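Local coordinates for DNA-3-methyladenine glycosidase II, putative (Deinococcus radiodurans, PDB 2YG9), which belongs to the HhH-GPD superfamily of base excision DNA repair proteins and has an all-helical fold built around a helix-hairpin-helix element, at residues 82-86 with 106-111; 117-122 with 151-155. All blocks are in the same frame, centred on the assembly; numbering follows the deposited sequence.

Interaction 1: 82-86 with 106-111; sequences IYGRL and LRGVGL
A Schellman motif at Gly-110, following helix 103-108, docks on the flank of helix 76-87, where Val-109 faces Arg-85 across the closest approach of the two backbones. Arg-85 grips a single atom, Val-109 O, side-on with two nitrogens. Its NE donates to that oxygen at 2.8 Å with an N-H...O angle of 155°, and its NH2 donates at 3.0 Å to Val-109 O, arriving almost head-on to the carbonyl. The oxygen lies at the edge of the guanidinium, in its plane; a bend about CG-CD (chi3 -72°) turns the group back over its own helix, with CA of Ile-82 against one face, near its rim. A long, flexible arginine suits this exposed margin, since its CB can pack on Val-109 CB while its charged end satisfies a backbone oxygen.

Beneath this clamp the contact is apolar. Ile-82 extends CD1 to 3.6 Å from Leu-111 CD2, its CG1 anti to the backbone N (chi1 -164°), and the same methyl rests on the carbonyl carbon of Gly-110. Leu-86 CD2 lies 3.7 Å from Val-109 CG2, the two side chains crossing at about a right angle, and also 3.9 Å from Leu-106 CD2. Helix 61-71 backs this core through Ala-70, touched by Leu-86 and Leu-111. Gly-110 has a positive phi, a conformation suited to a residue without CB. A positive-phi glycine that ends the helix, its N bonded back to Arg-107 O in the last turn and a buried leucine next in sequence, is the Schellman termination.

Interaction 2: 117-122 with 151-155; sequences RTVQAA and LPGIG
Thr-118 OG1 reaches from helix 113-127 to the backbone of the LPGIG hairpin, lying 2.7 Å from Pro-152 O, a hydrogen-bonding distance. Ala-114 O, one turn earlier in the same helix, is its other partner, so the hydroxyl sits between two carbonyl oxygens with one proton to offer. With chi1 at -63°, OG1 stands beside the backbone N, while CG2 points to the hairpin's buried side and meets Ile-154 CG1 at 3.7 Å. The branched threonine thus presents a polar and an apolar arm to adjacent parts of one turn.

That turn, type II from Leu-151 to Ile-154, joins helices 141-149 and 156-166, consistent with the helix-hairpin-helix motif of this superfamily. A rather long bond of 3.3 Å from Ile-154 N to Leu-151 O closes it. Gly-153 takes the positive phi of its third position, 85°, and the lack of a side chain lets Thr-118 OG1 come close to its CA. The small Ala-121 admits the proline ring, its CB a tight 3.5 Å from Pro-152 CD. Leu-151 CD1 rests against Ala-122, and Ile-154 reaches Leu-65 of helix 61-71. Pairing a polar link at a backbone carbonyl with close apolar contacts on its flanks would be expected to restrain the turn's position and rotation against the helix, just before Gly-155, at the N-cap position of helix 156-166.

Overall arrangement
Both contacts lie on the same side of the chain's centre, within its HhH-GPD region, and they follow one another along the chain. Helix 103-108 leads into helix 113-127, and the two sites touch where Leu-106 CD1 packs on Gln-120 NE2. Helix 61-71 lies behind both, lending side chains to each core. Interaction 1, farther from the centre, is nonetheless mostly buried, with its charged arginine clamp at the margin and leucine, isoleucine and valine beneath. Interaction 2 is only partly buried and sets a helix against a hairpin turn. In each, a polar side chain lies at a backbone carbonyl next to a positive-phi glycine, with two definite bonds in interaction 1 and one proton between two possible acceptors in interaction 2.

Interaction 1: 82-86 with 106-111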
# COMPACT_ATOMS: atom_id res chain seq x y z
N ILE A 82 -15.75 -2.86 10.42
CA ILE A 82 -16.21 -1.59 9.87
C ILE A 82 -16.32 -1.66 8.35
O ILE A 82 -17.26 -1.11 7.78
CB ILE A 82 -15.28 -0.41 10.31
CG1 ILE A 82 -15.98 0.93 10.06
CG2 ILE A 82 -13.93 -0.46 9.61
CD1 ILE A 82 -15.42 2.06 10.89
N TYR A 83 -15.40 -2.36 7.69
CA TYR A 83 -15.50 -2.54 6.25
C TYR A 83 -16.75 -3.37 5.90
O TYR A 83 -17.43 -3.08 4.94
CB TYR A 83 -14.24 -3.19 5.64
CG TYR A 83 -14.28 -3.14 4.13
CD1 TYR A 83 -14.15 -1.92 3.47
CD2 TYR A 83 -14.54 -4.26 3.37
CE1 TYR A 83 -14.24 -1.84 2.10
CE2 TYR A 83 -14.63 -4.18 1.96
CZ TYR A 83 -14.48 -2.97 1.35
OH TYR A 83 -14.58 -2.83 -0.01
N GLY A 84 -17.07 -4.35 6.74
CA GLY A 84 -18.27 -5.15 6.57
C GLY A 84 -19.51 -4.31 6.75
O GLY A 84 -20.48 -4.49 6.04
N ARG A 85 -19.48 -3.36 7.67
CA ARG A 85 -20.62 -2.41 7.80
C ARG A 85 -20.79 -1.48 6.58
O ARG A 85 -21.92 -1.15 6.18
CB ARG A 85 -20.53 -1.62 9.09
CG ARG A 85 -20.62 -2.51 10.28
CD ARG A 85 -20.87 -1.73 11.56
NE ARG A 85 -19.69 -0.98 11.97
CZ ARG A 85 -18.69 -1.49 12.68
NH1 ARG A 85 -18.70 -2.76 13.04
NH2 ARG A 85 -17.69 -0.70 13.04
N LEU A 86 -19.68 -1.08 5.98
CA LEU A 86 -19.71 -0.34 4.72
C LEU A 86 -20.34 -1.16 3.60
O LEU A 86 -21.21 -0.67 2.88
CB LEU A 86 -18.30 0.16 4.33
CG LEU A 86 -17.78 1.30 5.24
CD1 LEU A 86 -16.33 1.52 4.96
CD2 LEU A 86 -18.59 2.62 5.14
N LEU A 106 -22.49 7.38 7.40
CA LEU A 106 -21.10 6.94 7.35
C LEU A 106 -20.42 7.09 8.69
O LEU A 106 -19.68 6.21 9.11
CB LEU A 106 -20.32 7.70 6.29
CG LEU A 106 -20.81 7.43 4.87
CD1 LEU A 106 -20.18 8.41 3.91
CD2 LEU A 106 -20.54 5.96 4.46
N ARG A 107 -20.69 8.18 9.41
CA ARG A 107 -20.25 8.28 10.80
C ARG A 107 -20.81 7.13 11.61
O ARG A 107 -20.12 6.52 12.44
CB ARG A 107 -20.74 9.58 11.43
CG ARG A 107 -19.86 10.72 11.14
CD ARG A 107 -18.55 10.60 11.96
NE ARG A 107 -18.62 11.12 13.33
CZ ARG A 107 -17.81 10.76 14.33
NH1 ARG A 107 -16.91 9.80 14.17
NH2 ARG A 107 -17.90 11.36 15.52
N GLY A 108 -22.06 6.84 11.34
CA GLY A 108 -22.84 5.78 11.98
C GLY A 108 -22.24 4.40 11.92
O GLY A 108 -22.46 3.60 12.83
N VAL A 109 -21.43 4.13 10.90
CA VAL A 109 -20.80 2.84 10.82
C VAL A 109 -19.56 2.80 11.67
O VAL A 109 -18.98 1.76 11.81
CB VAL A 109 -20.43 2.38 9.34
CG1 VAL A 109 -21.69 2.27 8.51
CG2 VAL A 109 -19.34 3.28 8.71
N GLY A 110 -19.15 3.95 12.19
CA GLY A 110 -17.98 4.02 13.06
C GLY A 110 -16.81 4.80 12.54
O GLY A 110 -15.78 4.84 13.20
N LEU A 111 -16.96 5.45 11.39
CA LEU A 111 -15.87 6.20 10.80
C LEU A 111 -15.65 7.54 11.48
O LEU A 111 -16.59 8.25 11.78
CB LEU A 111 -16.11 6.45 9.31
CG LEU A 111 -16.05 5.24 8.39
CD1 LEU A 111 -16.40 5.67 6.99
CD2 LEU A 111 -14.66 4.54 8.36

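Interaction 2: 117-122 with 151-155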
# COMPACT_ATOMS: atom_id res chain seq x y z
N ARG A 117 -14.86 11.99 5.23
CA ARG A 117 -14.52 12.99 4.23
C ARG A 117 -13.68 12.40 3.12
O ARG A 117 -13.90 12.67 1.93
CB ARG A 117 -13.75 14.14 4.90
CG ARG A 117 -13.14 15.14 3.93
CD ARG A 117 -12.51 16.34 4.67
NE ARG A 117 -13.52 17.15 5.36
CZ ARG A 117 -14.39 17.98 4.77
NH1 ARG A 117 -14.41 18.11 3.44
NH2 ARG A 117 -15.26 18.68 5.52
N THR A 118 -12.69 11.63 3.52
CA THR A 118 -11.82 10.91 2.57
C THR A 118 -12.61 9.97 1.69
O THR A 118 -12.52 10.01 0.47
CB THR A 118 -10.74 10.11 3.34
OG1 THR A 118 -9.91 11.03 4.07
CG2 THR A 118 -9.90 9.27 2.40
N VAL A 119 -13.41 9.11 2.31
CA VAL A 119 -14.33 8.22 1.57
C VAL A 119 -15.32 8.95 0.66
O VAL A 119 -15.49 8.55 -0.51
CB VAL A 119 -15.09 7.23 2.52
CG1 VAL A 119 -16.04 6.38 1.70
CG2 VAL A 119 -14.11 6.31 3.29
N GLN A 120 -15.95 10.02 1.14
CA GLN A 120 -16.77 10.82 0.27
C GLN A 120 -16.00 11.42 -0.89
O GLN A 120 -16.49 11.48 -2.01
CB GLN A 120 -17.50 11.90 1.03
CG GLN A 120 -18.52 11.29 2.03
CD GLN A 120 -19.15 12.31 2.92
OE1 GLN A 120 -18.52 13.32 3.28
NE2 GLN A 120 -20.43 12.11 3.22
N ALA A 121 -14.77 11.86 -0.59
CA ALA A 121 -13.94 12.51 -1.57
C ALA A 121 -13.55 11.53 -2.67
O ALA A 121 -13.56 11.89 -3.86
CB ALA A 121 -12.72 13.13 -0.89
N ALA A 122 -13.19 10.32 -2.26
CA ALA A 122 -12.79 9.23 -3.19
C ALA A 122 -13.97 8.79 -4.05
O ALA A 122 -13.81 8.62 -5.26
CB ALA A 122 -12.23 8.03 -2.41
N LEU A 151 -6.66 13.86 -2.69
CA LEU A 151 -7.82 13.58 -1.83
C LEU A 151 -7.45 13.93 -0.40
O LEU A 151 -6.30 13.65 0.03
CB LEU A 151 -8.24 12.11 -1.93
CG LEU A 151 -8.66 11.65 -3.34
CD1 LEU A 151 -8.85 10.12 -3.37
CD2 LEU A 151 -9.91 12.40 -3.79
N PRO A 152 -8.40 14.51 0.37
CA PRO A 152 -8.11 14.86 1.76
C PRO A 152 -7.87 13.58 2.57
O PRO A 152 -8.59 12.61 2.36
CB PRO A 152 -9.39 15.53 2.24
CG PRO A 152 -10.48 15.00 1.34
CD PRO A 152 -9.80 14.80 0.00
N GLY A 153 -6.87 13.58 3.44
CA GLY A 153 -6.57 12.41 4.30
C GLY A 153 -5.69 11.36 3.65
O GLY A 153 -5.29 10.38 4.31
N ILE A 154 -5.40 11.51 2.37
CA ILE A 154 -4.58 10.54 1.67
C ILE A 154 -3.33 11.29 1.25
O ILE A 154 -3.43 12.22 0.45
CB ILE A 154 -5.30 9.91 0.45
CG1 ILE A 154 -6.54 9.11 0.92
CG2 ILE A 154 -4.29 9.09 -0.38
CD1 ILE A 154 -7.33 8.38 -0.15
N GLY A 155 -2.18 10.94 1.87
CA GLY A 155 -0.89 11.50 1.51
C GLY A 155 -0.15 10.54 0.60
O GLY A 155 -0.70 9.51 0.15